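Local coordinates for protein pectate lyase/Amb allergen (Acidovorax citrulli, PDB 4HWV) that probably cleaves pectate by elimination as a secreted, calcium-binding lyase of polysaccharide lyase family 1, at residues R394-A406 with A436-A449. Sequence-based numbering, arbitrary orientation. Where two conformers were deposited one is given.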
loop_
_atom_site.group_PDB
_atom_site.type_symbol
_atom_site.label_atom_id
_atom_site.label_comp_id
_atom_site.label_asym_id
_atom_site.label_seq_id
_atom_site.Cartn_x
_atom_site.Cartn_y
_atom_site.Cartn_z
ATOM N N ARG A 394 5.291 19.331 -21.650
ATOM C CA ARG A 394 4.871 19.925 -22.916
ATOM C C ARG A 394 3.545 19.311 -23.345
ATOM O O ARG A 394 3.206 18.221 -22.897
ATOM C CB ARG A 394 5.890 19.582 -24.012
ATOM C CG ARG A 394 7.294 20.030 -23.756
ATOM C CD ARG A 394 7.339 21.539 -23.751
ATOM N N PRO A 395 2.818 19.987 -24.251
ATOM C CA PRO A 395 1.575 19.406 -24.769
ATOM C C PRO A 395 1.778 18.004 -25.322
ATOM O O PRO A 395 0.903 17.172 -25.140
ATOM C CB PRO A 395 1.168 20.395 -25.860
ATOM C CG PRO A 395 1.657 21.715 -25.322
ATOM C CD PRO A 395 2.996 21.379 -24.715
ATOM N N ALA A 396 2.918 17.749 -25.959
ATOM C CA ALA A 396 3.202 16.423 -26.495
ATOM C C ALA A 396 3.304 15.322 -25.445
ATOM O O ALA A 396 3.234 14.153 -25.794
ATOM C CB ALA A 396 4.455 16.456 -27.354
ATOM N N ASP A 397 3.477 15.682 -24.170
ATOM C CA ASP A 397 3.466 14.674 -23.107
ATOM C C ASP A 397 2.045 14.265 -22.745
ATOM O O ASP A 397 1.835 13.247 -22.080
ATOM C CB ASP A 397 4.144 15.191 -21.829
ATOM C CG ASP A 397 5.608 15.540 -22.032
ATOM O OD1 ASP A 397 6.351 14.739 -22.644
ATOM O OD2 ASP A 397 6.020 16.617 -21.568
ATOM N N VAL A 398 1.075 15.073 -23.164
ATOM C CA VAL A 398 -0.297 14.962 -22.669
ATOM C C VAL A 398 -1.258 14.334 -23.678
ATOM O O VAL A 398 -2.256 13.730 -23.294
ATOM C CB VAL A 398 -0.808 16.346 -22.184
ATOM C CG1 VAL A 398 -2.250 16.285 -21.669
ATOM C CG2 VAL A 398 0.124 16.881 -21.105
ATOM N N ALA A 399 -0.952 14.457 -24.967
ATOM C CA ALA A 399 -1.744 13.774 -25.982
ATOM C C ALA A 399 -0.834 13.236 -27.063
ATOM O O ALA A 399 0.125 13.899 -27.458
ATOM C CB ALA A 399 -2.777 14.708 -26.588
ATOM N N ASN A 400 -1.160 12.051 -27.559
ATOM C CA ASN A 400 -0.433 11.440 -28.677
ATOM C C ASN A 400 -1.391 10.622 -29.533
ATOM O O ASN A 400 -2.584 10.564 -29.242
ATOM C CB ASN A 400 0.786 10.626 -28.199
ATOM C CG ASN A 400 0.409 9.443 -27.332
ATOM O OD1 ASN A 400 -0.732 9.272 -26.963
ATOM N ND2 ASN A 400 1.396 8.656 -26.954
ATOM N N ALA A 401 -0.877 9.989 -30.578
ATOM C CA ALA A 401 -1.708 9.239 -31.516
ATOM C C ALA A 401 -1.053 7.918 -31.876
ATOM O O ALA A 401 0.169 7.827 -31.939
ATOM C CB ALA A 401 -1.954 10.053 -32.771
ATOM N N ARG A 402 -1.886 6.904 -32.105
ATOM C CA ARG A 402 -1.451 5.576 -32.520
ATOM C C ARG A 402 -2.403 5.101 -33.614
ATOM O O ARG A 402 -3.451 4.496 -33.320
ATOM C CB ARG A 402 -1.475 4.606 -31.334
ATOM C CG ARG A 402 -0.526 4.976 -30.223
ATOM C CD ARG A 402 0.899 4.823 -30.669
ATOM N NE ARG A 402 1.850 5.062 -29.584
ATOM C CZ ARG A 402 2.502 6.213 -29.385
ATOM N NH1 ARG A 402 2.289 7.274 -30.164
ATOM N NH2 ARG A 402 3.372 6.310 -28.386
ATOM N N ILE A 403 -2.062 5.386 -34.869
ATOM C CA ILE A 403 -2.973 5.157 -35.990
ATOM C C ILE A 403 -2.232 4.475 -37.132
ATOM O O ILE A 403 -1.056 4.800 -37.403
ATOM C CB ILE A 403 -3.559 6.485 -36.566
ATOM C CG1 ILE A 403 -4.239 7.339 -35.495
ATOM C CG2 ILE A 403 -4.537 6.222 -37.751
ATOM C CD1 ILE A 403 -4.395 8.784 -35.919
ATOM N N SER A 404 -2.933 3.554 -37.801
ATOM C CA SER A 404 -2.457 2.843 -38.995
ATOM C C SER A 404 -3.453 3.012 -40.141
ATOM O O SER A 404 -4.628 2.686 -39.983
ATOM C CB SER A 404 -2.353 1.339 -38.683
ATOM O OG SER A 404 -2.280 0.557 -39.880
ATOM N N ALA A 405 -2.989 3.474 -41.304
ATOM C CA ALA A 405 -3.869 3.649 -42.460
ATOM C C ALA A 405 -4.414 2.356 -43.026
ATOM O O ALA A 405 -5.514 2.340 -43.586
ATOM C CB ALA A 405 -3.151 4.411 -43.562
ATOM N N ALA A 406 -3.681 1.267 -42.897
ATOM C CA ALA A 406 -4.176 0.014 -43.474
ATOM C C ALA A 406 -5.433 -0.430 -42.734
ATOM O O ALA A 406 -6.431 -0.862 -43.343
ATOM C CB ALA A 406 -3.099 -1.061 -43.424
ATOM N N ALA A 436 -2.608 24.798 -23.367
ATOM C CA ALA A 436 -1.858 23.789 -24.114
ATOM C C ALA A 436 -2.691 23.327 -25.298
ATOM O O ALA A 436 -3.828 22.912 -25.140
ATOM C CB ALA A 436 -1.538 22.610 -23.211
ATOM N N ASP A 437 -2.122 23.406 -26.489
ATOM C CA ASP A 437 -2.808 22.973 -27.699
ATOM C C ASP A 437 -2.540 21.489 -27.936
ATOM O O ASP A 437 -1.557 21.121 -28.576
ATOM C CB ASP A 437 -2.330 23.800 -28.906
ATOM C CG ASP A 437 -3.111 23.506 -30.181
ATOM O OD1 ASP A 437 -3.848 22.499 -30.225
ATOM O OD2 ASP A 437 -2.985 24.310 -31.136
ATOM N N LEU A 438 -3.409 20.626 -27.438
ATOM C CA LEU A 438 -3.167 19.192 -27.579
ATOM C C LEU A 438 -3.346 18.741 -29.016
ATOM O O LEU A 438 -2.690 17.809 -29.458
ATOM C CB LEU A 438 -4.094 18.368 -26.672
ATOM C CG LEU A 438 -3.988 18.658 -25.168
ATOM C CD1 LEU A 438 -4.937 17.756 -24.383
ATOM C CD2 LEU A 438 -2.548 18.519 -24.639
ATOM N N THR A 439 -4.245 19.400 -29.750
ATOM C CA THR A 439 -4.493 19.012 -31.136
ATOM C C THR A 439 -3.226 19.151 -31.992
ATOM O O THR A 439 -2.926 18.286 -32.806
ATOM C CB THR A 439 -5.656 19.812 -31.737
ATOM O OG1 THR A 439 -6.845 19.563 -30.979
ATOM C CG2 THR A 439 -5.894 19.408 -33.180
ATOM N N ALA A 440 -2.475 20.227 -31.784
ATOM C CA ALA A 440 -1.217 20.416 -32.497
ATOM C C ALA A 440 -0.239 19.281 -32.190
ATOM O O ALA A 440 0.457 18.782 -33.085
ATOM C CB ALA A 440 -0.611 21.780 -32.167
ATOM N N ALA A 441 -0.191 18.863 -30.930
ATOM C CA ALA A 441 0.667 17.743 -30.556
ATOM C C ALA A 441 0.212 16.452 -31.222
ATOM O O ALA A 441 1.025 15.665 -31.702
ATOM C CB ALA A 441 0.728 17.579 -29.050
ATOM N N VAL A 442 -1.098 16.241 -31.275
ATOM C CA VAL A 442 -1.623 15.048 -31.916
ATOM C C VAL A 442 -1.254 15.003 -33.399
ATOM O O VAL A 442 -0.877 13.948 -33.919
ATOM C CB VAL A 442 -3.143 14.911 -31.674
ATOM C CG1 VAL A 442 -3.771 13.840 -32.577
ATOM C CG2 VAL A 442 -3.385 14.612 -30.194
ATOM N N ARG A 443 -1.327 16.154 -34.065
ATOM C CA ARG A 443 -0.992 16.222 -35.483
ATOM C C ARG A 443 0.476 15.869 -35.729
ATOM O O ARG A 443 0.793 15.213 -36.710
ATOM C CB ARG A 443 -1.314 17.605 -36.067
ATOM C CG ARG A 443 -2.793 17.951 -36.106
ATOM C CD ARG A 443 -3.056 19.121 -37.048
ATOM N NE ARG A 443 -2.099 20.208 -36.851
ATOM C CZ ARG A 443 -2.294 21.252 -36.048
ATOM N NH1 ARG A 443 -3.421 21.367 -35.357
ATOM N NH2 ARG A 443 -1.357 22.186 -35.938
ATOM N N TRP A 444 1.372 16.300 -34.839
ATOM C CA TRP A 444 2.775 15.936 -34.997
ATOM C C TRP A 444 2.982 14.460 -34.677
ATOM O O TRP A 444 3.883 13.817 -35.224
ATOM C CB TRP A 444 3.658 16.785 -34.094
ATOM C CG TRP A 444 4.002 18.106 -34.674
ATOM C CD1 TRP A 444 3.675 19.331 -34.171
ATOM C CD2 TRP A 444 4.743 18.351 -35.879
ATOM N NE1 TRP A 444 4.185 20.328 -34.976
ATOM C CE2 TRP A 444 4.841 19.753 -36.033
ATOM C CE3 TRP A 444 5.351 17.524 -36.835
ATOM C CZ2 TRP A 444 5.507 20.343 -37.112
ATOM C CZ3 TRP A 444 6.010 18.116 -37.906
ATOM C CH2 TRP A 444 6.085 19.509 -38.029
ATOM N N SER A 445 2.189 13.917 -33.758
ATOM C CA SER A 445 2.293 12.503 -33.422
ATOM C C SER A 445 1.913 11.601 -34.604
ATOM O O SER A 445 2.592 10.612 -34.883
ATOM C CB SER A 445 1.423 12.206 -32.190
ATOM O OG SER A 445 1.581 10.869 -31.761
ATOM N N SER A 446 0.842 11.957 -35.313
ATOM C CA SER A 446 0.428 11.222 -36.512
ATOM C C SER A 446 -0.228 12.147 -37.507
ATOM O O SER A 446 -1.206 12.819 -37.192
ATOM C CB SER A 446 -0.581 10.120 -36.174
ATOM O OG SER A 446 -1.026 9.495 -37.378
ATOM N N ALA A 447 0.292 12.138 -38.728
ATOM C CA ALA A 447 -0.314 12.871 -39.830
ATOM C C ALA A 447 -1.586 12.201 -40.358
ATOM O O ALA A 447 -2.185 12.685 -41.319
ATOM C CB ALA A 447 0.700 13.019 -40.964
ATOM N N LEU A 448 -2.001 11.089 -39.752
ATOM C CA LEU A 448 -3.184 10.379 -40.223
ATOM C C LEU A 448 -4.439 10.801 -39.477
ATOM O O LEU A 448 -5.536 10.388 -39.839
ATOM C CB LEU A 448 -2.989 8.864 -40.119
ATOM C CG LEU A 448 -1.790 8.352 -40.921
ATOM C CD1 LEU A 448 -1.695 6.866 -40.691
ATOM C CD2 LEU A 448 -1.873 8.682 -42.410
ATOM N N ALA A 449 -4.272 11.590 -38.415
ATOM C CA ALA A 449 -5.410 12.124 -37.666
ATOM C C ALA A 449 -6.187 13.100 -38.562
ATOM O O ALA A 449 -5.582 13.910 -39.258
ATOM C CB ALA A 449 -4.923 12.809 -36.403
HETATM O O HOH W 1 2.464 8.323 -33.438
HETATM O O HOH W 2 3.824 9.876 -30.788
#
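A401 N donates to S445 OG across 2.9 Å. S445 OG stands anti to its own backbone N (chi1 -175°), which carries the hydroxyl from the last turn of helix 438-445 to the strand backbone; the N-H approach is bent, at 146°. Earlier along the strand, A399 CB lies 3.7 Å from V442 CG2 and also touches L438 CB, while A401 CB meets S446 CB. Toward the start of the helix, L438 CD2 reaches V398 CB at 3.7 Å, and A441 CB rests on the A396 backbone. Beyond the helix, I403 CG2 packs on L448 CB and I403 CD1 reaches S446 OG, which accepts from L448 N in an ST turn. One water donates to both A401 O and S445 O; another accepts from R402 NH1 and is hydrogen-bonded to S445 OG (2.6 Å). R402 NH1 donates to A401 O at 2.8 Å, from above the carbonyl plane. D437 OD1 caps the helix through A440 N, and D426 binds L438 N and T439 OG1. Strand 399-401 ends a parallel sheet of the right-handed beta-helix, bonded to strand 369-371; the helix runs along it at 29°. Small A399, A401 and A441 are consistent with the 6.5 Å axis approach: the contact is mainly apolar, its polar links gathered at S445.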